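Local coordinates for protein putative enoyl-CoA hydratase (Streptomyces avermitilis, PDB 3GKB) that probably acts on acyl-CoA thioesters as an enoyl-CoA hydratase or related member of the crotonase family, its exact reaction being unestablished, at residues B[111-116]-B[136-141]; B[29-34]-B[260-265]; B[46-51]-B[103-108]. All blocks are in the same frame, centred on the assembly; numbering follows the deposited sequence.

Contact 1 of 3, residues B[111-116]-B[136-141]; sequences VKLAGK and ETAGLG
Two hydrogen bonds hold Ala114 and Gly115 to Thr137 and Gly139. The Thr137 hydroxyl donates to Ala114 O, with OG1 lying in the plane of that carbonyl at 2.6 Å. With chi1 at 55°, OG1 sits between the backbone N and the carbonyl carbon, a placement that turns the hydroxyl toward the Ala114 loop. The second bond is backbone to backbone: Gly139 N donates to Gly115 O at 3.0 Å with an N-H...O angle of 161°, approaching from well above the carbonyl plane.

Weaker CA-H...O contacts continue the pairing. Ala138 CA lies 3.3 Å from Gly115 O, and Lys116 CA lies 3.5 Å from Gly139 O. Together with the Gly139 bond they mark a parallel bridge between Lys116 and Gly139, where strand 116-118 starts alongside strand 139-141.

The apolar part belongs to Leu113. Its CG stands anti to the backbone N (chi1 -180°), which directs the side chain at Ala138 and Leu140: CG is 4.0 Å from Ala138 CB, and CD2 is 3.9 Å from Leu140 CG, the two leucines running obliquely past one another. Phe66 also touches Leu113, while Leu140 continues onto Ala122 and Val125 of helix 120-127.

The backbone of Leu113 still pairs with Phe132 and Ala134 in the larger sheet. Both segments, one leaving strand 108-113 and the other following strand 130-134, thus pass from that sheet to the smaller one, as in the crotonase fold. The chemistry implies a passage held mainly by backbone polar groups, where the hydroxyl probably helps fix the loop just before the single parallel bridge and the buried Leu113 side chain adds apolar packing.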
# COMPACT_ATOMS: atom_id res chain seq x y z
N VAL B 111 16.28 8.59 7.21
CA VAL B 111 16.20 8.55 8.69
C VAL B 111 16.68 7.18 9.17
O VAL B 111 16.27 6.14 8.63
CB VAL B 111 14.76 8.80 9.21
CG1 VAL B 111 14.62 8.40 10.71
CG2 VAL B 111 14.33 10.29 8.99
N LYS B 112 17.59 7.20 10.13
CA LYS B 112 18.03 6.01 10.85
C LYS B 112 17.37 6.02 12.23
O LYS B 112 17.76 6.81 13.11
CB LYS B 112 19.55 6.03 11.01
CG LYS B 112 20.07 4.84 11.80
CD LYS B 112 21.59 4.74 11.70
CE LYS B 112 22.29 5.83 12.45
NZ LYS B 112 23.79 5.64 12.49
N LEU B 113 16.40 5.12 12.41
CA LEU B 113 15.56 5.09 13.61
C LEU B 113 15.93 3.89 14.48
O LEU B 113 15.60 2.75 14.16
CB LEU B 113 14.07 5.03 13.23
CG LEU B 113 13.08 4.99 14.41
CD1 LEU B 113 13.14 6.34 15.17
CD2 LEU B 113 11.67 4.67 13.97
N ALA B 114 16.56 4.19 15.61
CA ALA B 114 16.96 3.16 16.55
C ALA B 114 16.04 3.11 17.76
O ALA B 114 15.82 2.01 18.29
CB ALA B 114 18.42 3.35 16.98
N GLY B 115 15.46 4.23 18.14
CA GLY B 115 14.63 4.32 19.33
C GLY B 115 13.20 4.76 19.03
O GLY B 115 12.65 4.46 17.95
N LYS B 116 12.60 5.44 20.00
CA LYS B 116 11.21 5.84 19.93
C LYS B 116 11.02 7.24 19.35
O LYS B 116 11.74 8.19 19.71
CB LYS B 116 10.56 5.79 21.32
CG LYS B 116 10.47 4.40 21.92
CD LYS B 116 10.28 4.49 23.41
CE LYS B 116 10.05 3.14 24.06
NZ LYS B 116 11.25 2.28 23.94
N GLU B 136 14.58 -4.48 16.95
CA GLU B 136 14.47 -4.78 18.38
C GLU B 136 14.08 -3.62 19.26
O GLU B 136 13.52 -3.83 20.32
CB GLU B 136 15.80 -5.34 18.94
CG GLU B 136 16.22 -6.70 18.38
CD GLU B 136 17.13 -6.59 17.16
OE1 GLU B 136 17.01 -5.60 16.41
OE2 GLU B 136 17.96 -7.50 16.93
N THR B 137 14.44 -2.40 18.85
CA THR B 137 14.41 -1.25 19.72
C THR B 137 13.51 -0.09 19.24
O THR B 137 13.04 0.69 20.05
CB THR B 137 15.84 -0.72 19.96
OG1 THR B 137 16.46 -0.46 18.70
CG2 THR B 137 16.70 -1.77 20.69
N ALA B 138 13.28 0.02 17.94
CA ALA B 138 12.61 1.20 17.42
C ALA B 138 11.12 1.15 17.71
O ALA B 138 10.52 0.08 17.83
CB ALA B 138 12.82 1.31 15.94
N GLY B 139 10.52 2.32 17.77
CA GLY B 139 9.07 2.43 17.89
C GLY B 139 8.54 3.73 17.29
O GLY B 139 9.20 4.75 17.34
N LEU B 140 7.33 3.67 16.75
CA LEU B 140 6.66 4.80 16.16
C LEU B 140 5.24 4.87 16.65
O LEU B 140 4.52 3.85 16.62
CB LEU B 140 6.62 4.67 14.64
CG LEU B 140 7.84 5.08 13.88
CD1 LEU B 140 7.75 4.54 12.47
CD2 LEU B 140 7.96 6.63 13.90
N GLY B 141 4.84 6.03 17.13
CA GLY B 141 3.46 6.21 17.56
C GLY B 141 2.96 7.62 17.36
O GLY B 141 3.72 8.60 17.49

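Contact 2 of 3, residues B[29-34]-B[260-265]; sequences VNVIGA and GAQTPA
Val29 and Val31 have chi1 values of -62° and -56°, each placing CG1 anti to the carbonyl carbon; this directs CG1 of Val29 at Thr263 and Pro264, and CG1 of Val31 at Gln262. Gln262 answers with a positive phi of 75°, as third residue of the type II beta turn from Gly260 to Thr263, and its side chain runs extended beyond CG.

Val29 CG1 sits 3.5 Å from Pro264 N and 3.9 Å from Pro264 CD, against the junction between Thr263 and the proline ring. The other branch, CG2, lies 4.0 Å from Gln262 O. Val31 CG1 reaches Gln262 CD at 3.9 Å, the two side chains crossing at roughly a right angle. The amide beyond is anchored outside the contact: OE1 accepts from Met72 N, and NE2 donates to Asp71. With both branches of Val29 removed, as in an alanine here, the Thr263-Pro264 junction would probably be left with a gap beside it.

The turn itself is held through Gly260 O, which takes Thr263 OG1 on a lone pair at 2.6 Å and Thr263 N at 3.3 Å. Thr263 is the N-cap of helix 264-268, and its hydroxyl caps Gly266 N.

Gly260 is the C-prime residue of a Schellman motif closing helix 248-258, so the turn links two C-terminal helices. Against it lies the loop between strand 19-24 and helix 34-48, where Gly33 is the N-cap of the latter and Ala34 packs on helix 78-87.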
# COMPACT_ATOMS: atom_id res chain seq x y z
N VAL B 29 15.15 14.08 26.46
CA VAL B 29 14.42 13.08 25.66
C VAL B 29 14.24 13.45 24.20
O VAL B 29 13.43 12.86 23.51
CB VAL B 29 13.02 12.74 26.25
CG1 VAL B 29 13.14 12.14 27.65
CG2 VAL B 29 12.15 13.98 26.30
N ASN B 30 15.02 14.41 23.71
CA ASN B 30 14.92 14.86 22.32
C ASN B 30 13.52 15.37 21.96
O ASN B 30 12.96 15.06 20.90
CB ASN B 30 15.38 13.78 21.33
CG ASN B 30 16.89 13.82 21.07
OD1 ASN B 30 17.68 14.37 21.87
ND2 ASN B 30 17.30 13.23 19.95
N VAL B 31 12.97 16.22 22.83
CA VAL B 31 11.73 16.90 22.44
C VAL B 31 12.06 17.86 21.30
O VAL B 31 13.18 18.33 21.17
CB VAL B 31 10.99 17.66 23.58
CG1 VAL B 31 10.68 16.75 24.74
CG2 VAL B 31 11.73 18.87 24.01
N ILE B 32 11.07 18.07 20.45
CA ILE B 32 11.11 19.08 19.39
C ILE B 32 10.51 20.36 19.94
O ILE B 32 9.27 20.50 20.05
CB ILE B 32 10.27 18.66 18.19
CG1 ILE B 32 10.68 17.29 17.67
CG2 ILE B 32 10.38 19.72 17.07
CD1 ILE B 32 9.61 16.67 16.76
N GLY B 33 11.38 21.28 20.30
CA GLY B 33 10.97 22.59 20.79
C GLY B 33 11.14 23.65 19.72
O GLY B 33 11.55 23.36 18.57
N ALA B 34 10.81 24.89 20.08
CA ALA B 34 10.90 26.00 19.14
C ALA B 34 12.32 26.22 18.64
O ALA B 34 12.52 26.53 17.45
CB ALA B 34 10.36 27.30 19.75
N GLY B 260 5.11 13.51 34.74
CA GLY B 260 6.41 13.08 34.27
C GLY B 260 6.65 13.02 32.78
O GLY B 260 7.69 12.49 32.36
N ALA B 261 5.73 13.53 31.95
CA ALA B 261 6.04 13.61 30.52
C ALA B 261 7.32 14.45 30.35
O ALA B 261 7.62 15.34 31.15
CB ALA B 261 4.85 14.16 29.69
N GLN B 262 8.10 14.11 29.33
CA GLN B 262 9.30 14.85 28.96
C GLN B 262 10.45 14.57 29.92
O GLN B 262 11.43 15.30 29.97
CB GLN B 262 9.01 16.35 28.75
CG GLN B 262 7.88 16.53 27.72
CD GLN B 262 7.74 17.91 27.06
OE1 GLN B 262 7.03 18.02 26.07
NE2 GLN B 262 8.38 18.95 27.61
N THR B 263 10.30 13.48 30.67
CA THR B 263 11.39 12.84 31.39
C THR B 263 11.54 11.45 30.83
O THR B 263 10.58 10.87 30.34
CB THR B 263 11.08 12.73 32.90
OG1 THR B 263 10.09 11.73 33.13
CG2 THR B 263 10.60 14.06 33.44
N PRO B 264 12.74 10.87 30.91
CA PRO B 264 12.95 9.53 30.35
C PRO B 264 12.00 8.48 30.88
O PRO B 264 11.42 7.69 30.09
CB PRO B 264 14.39 9.22 30.73
CG PRO B 264 15.02 10.58 30.75
CD PRO B 264 14.01 11.46 31.39
N ALA B 265 11.77 8.47 32.18
CA ALA B 265 10.80 7.44 32.74
C ALA B 265 9.35 7.63 32.24
O ALA B 265 8.64 6.65 31.95
CB ALA B 265 10.85 7.41 34.25

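Contact 3 of 3, residues B[46-51]-B[103-108]; sequences TLADDS and RHQPQV
Gln107 reaches Leu47 and Ala48 at the last turn of helix 34-48. Its CB points toward the helix end, and beyond CG, which stands anti to the carbonyl carbon (chi1 -75°), the chain bends (chi2 83°). CD comes within 3.7 Å of Leu47 O. At the tip the two amide atoms part company: NE2 donates to Leu47 O at 2.8 Å with an N-H...O angle of 143°, while OE1 lies 3.9 Å from Ala48 CA and accepts from Gln105 NE2 at 3.0 Å. NE2 also donates to Val53 O, so it gives two hydrogen bonds while OE1 accepts one, which probably keeps the amide from flipping.

Leu47 O is gripped twice, since Asp50 N reaches it at 2.9 Å from the face of the carbonyl plane opposite to Gln107 NE2, which stands well out of that plane. A glutamine amide thereby covers a carbonyl at the C-terminal end of the helix. That helix connects strands 19-24 and 55-60, parallel neighbours in the main sheet, in a beta-alpha-beta crossover; residues 103-108 lead into strand 108-113, the next parallel strand of this crotonase-like fold.

Gln105 NE2 divides its hydrogens between Gln107 OE1 and Leu44 O, and lies 4.1 Å from Leu47 CB. Between the two glutamines in sequence, Pro106 brings its CG to 3.7 Å from Ala48 CB. Leu47 itself is buried against Ala20, Ile22 and Ile56, the last of which also touches Gln105 and Gln107.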
# COMPACT_ATOMS: atom_id res chain seq x y z
N THR B 46 20.31 25.87 4.50
CA THR B 46 21.71 25.99 4.11
C THR B 46 22.17 24.81 3.26
O THR B 46 22.85 24.98 2.25
CB THR B 46 22.63 26.08 5.32
OG1 THR B 46 22.23 27.18 6.17
CG2 THR B 46 24.08 26.23 4.88
N LEU B 47 21.81 23.60 3.66
CA LEU B 47 22.19 22.42 2.87
C LEU B 47 21.57 22.40 1.49
O LEU B 47 22.23 21.96 0.54
CB LEU B 47 21.89 21.12 3.62
CG LEU B 47 22.81 20.80 4.81
CD1 LEU B 47 22.21 19.69 5.70
CD2 LEU B 47 24.22 20.42 4.28
N ALA B 48 20.33 22.89 1.36
CA ALA B 48 19.64 22.88 0.08
C ALA B 48 20.44 23.67 -0.96
O ALA B 48 20.32 23.40 -2.15
CB ALA B 48 18.19 23.44 0.20
N ASP B 49 21.25 24.63 -0.51
CA ASP B 49 22.08 25.43 -1.43
C ASP B 49 23.54 24.97 -1.50
O ASP B 49 24.37 25.65 -2.10
CB ASP B 49 21.99 26.91 -1.05
CG ASP B 49 20.64 27.54 -1.49
OD1 ASP B 49 19.84 26.88 -2.18
OD2 ASP B 49 20.38 28.70 -1.16
N ASP B 50 23.85 23.81 -0.92
CA ASP B 50 25.21 23.26 -0.90
C ASP B 50 25.34 22.16 -1.94
O ASP B 50 24.91 21.02 -1.74
CB ASP B 50 25.53 22.74 0.50
CG ASP B 50 27.01 22.38 0.68
OD1 ASP B 50 27.75 22.17 -0.32
OD2 ASP B 50 27.42 22.28 1.86
N SER B 51 25.98 22.49 -3.06
CA SER B 51 26.13 21.54 -4.15
C SER B 51 27.08 20.39 -3.79
O SER B 51 27.09 19.39 -4.48
CB SER B 51 26.56 22.25 -5.45
OG SER B 51 27.57 23.19 -5.18
N ARG B 103 10.22 16.95 3.23
CA ARG B 103 9.63 16.33 2.03
C ARG B 103 10.11 16.98 0.73
O ARG B 103 10.17 16.32 -0.29
CB ARG B 103 8.10 16.44 2.03
CG ARG B 103 7.37 15.44 2.92
CD ARG B 103 6.02 15.02 2.32
NE ARG B 103 5.19 16.16 1.96
CZ ARG B 103 4.57 16.36 0.79
NH1 ARG B 103 3.84 17.46 0.62
NH2 ARG B 103 4.62 15.47 -0.19
N HIS B 104 10.41 18.28 0.77
CA HIS B 104 10.84 19.03 -0.43
C HIS B 104 12.35 19.27 -0.54
O HIS B 104 12.82 19.97 -1.46
CB HIS B 104 10.04 20.33 -0.49
CG HIS B 104 8.58 20.10 -0.66
ND1 HIS B 104 7.70 20.11 0.40
CD2 HIS B 104 7.84 19.83 -1.77
CE1 HIS B 104 6.48 19.87 -0.05
NE2 HIS B 104 6.54 19.70 -1.36
N GLN B 105 13.12 18.64 0.35
CA GLN B 105 14.58 18.81 0.37
C GLN B 105 15.18 18.27 -0.94
O GLN B 105 14.73 17.22 -1.46
CB GLN B 105 15.16 18.10 1.59
CG GLN B 105 16.65 18.40 1.93
CD GLN B 105 16.87 19.82 2.44
OE1 GLN B 105 15.97 20.46 3.01
NE2 GLN B 105 18.09 20.33 2.26
N PRO B 106 16.15 19.00 -1.54
CA PRO B 106 16.74 18.50 -2.79
C PRO B 106 17.56 17.22 -2.62
O PRO B 106 17.49 16.33 -3.46
CB PRO B 106 17.63 19.65 -3.28
CG PRO B 106 17.61 20.67 -2.26
CD PRO B 106 16.49 20.40 -1.28
N GLN B 107 18.37 17.15 -1.56
CA GLN B 107 19.15 15.96 -1.23
C GLN B 107 18.23 14.78 -0.94
O GLN B 107 17.11 14.96 -0.50
CB GLN B 107 20.01 16.18 0.03
CG GLN B 107 21.24 17.06 -0.17
CD GLN B 107 20.93 18.57 -0.09
OE1 GLN B 107 19.84 18.98 0.28
NE2 GLN B 107 21.92 19.40 -0.45
N VAL B 108 18.74 13.57 -1.12
CA VAL B 108 18.01 12.38 -0.64
C VAL B 108 18.05 12.42 0.88
O VAL B 108 19.14 12.62 1.46
CB VAL B 108 18.68 11.10 -1.13
CG1 VAL B 108 17.99 9.85 -0.49
CG2 VAL B 108 18.68 11.04 -2.66

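From the N terminus, the chain first passes through residues 29-34, half of contact 2, whose partner comes only at 260-265. Helix 34-48 follows at once and ends in contact 3, which closes over a loop of 51 residues at 103-108. Strand 108-113 then carries the chain straight into contact 1, closed 19 residues later at 136-141. Contacts 3 and 1 are therefore in series, and both fall within the long span of contact 2; none cross. Contact 3 ties the first crossover helix to the main sheet, contact 1 ties that sheet to the small one, and contact 2, its centre about 28 Å from that of contact 3, sets the turn before helix 264-268 against the loop after strand 19-24.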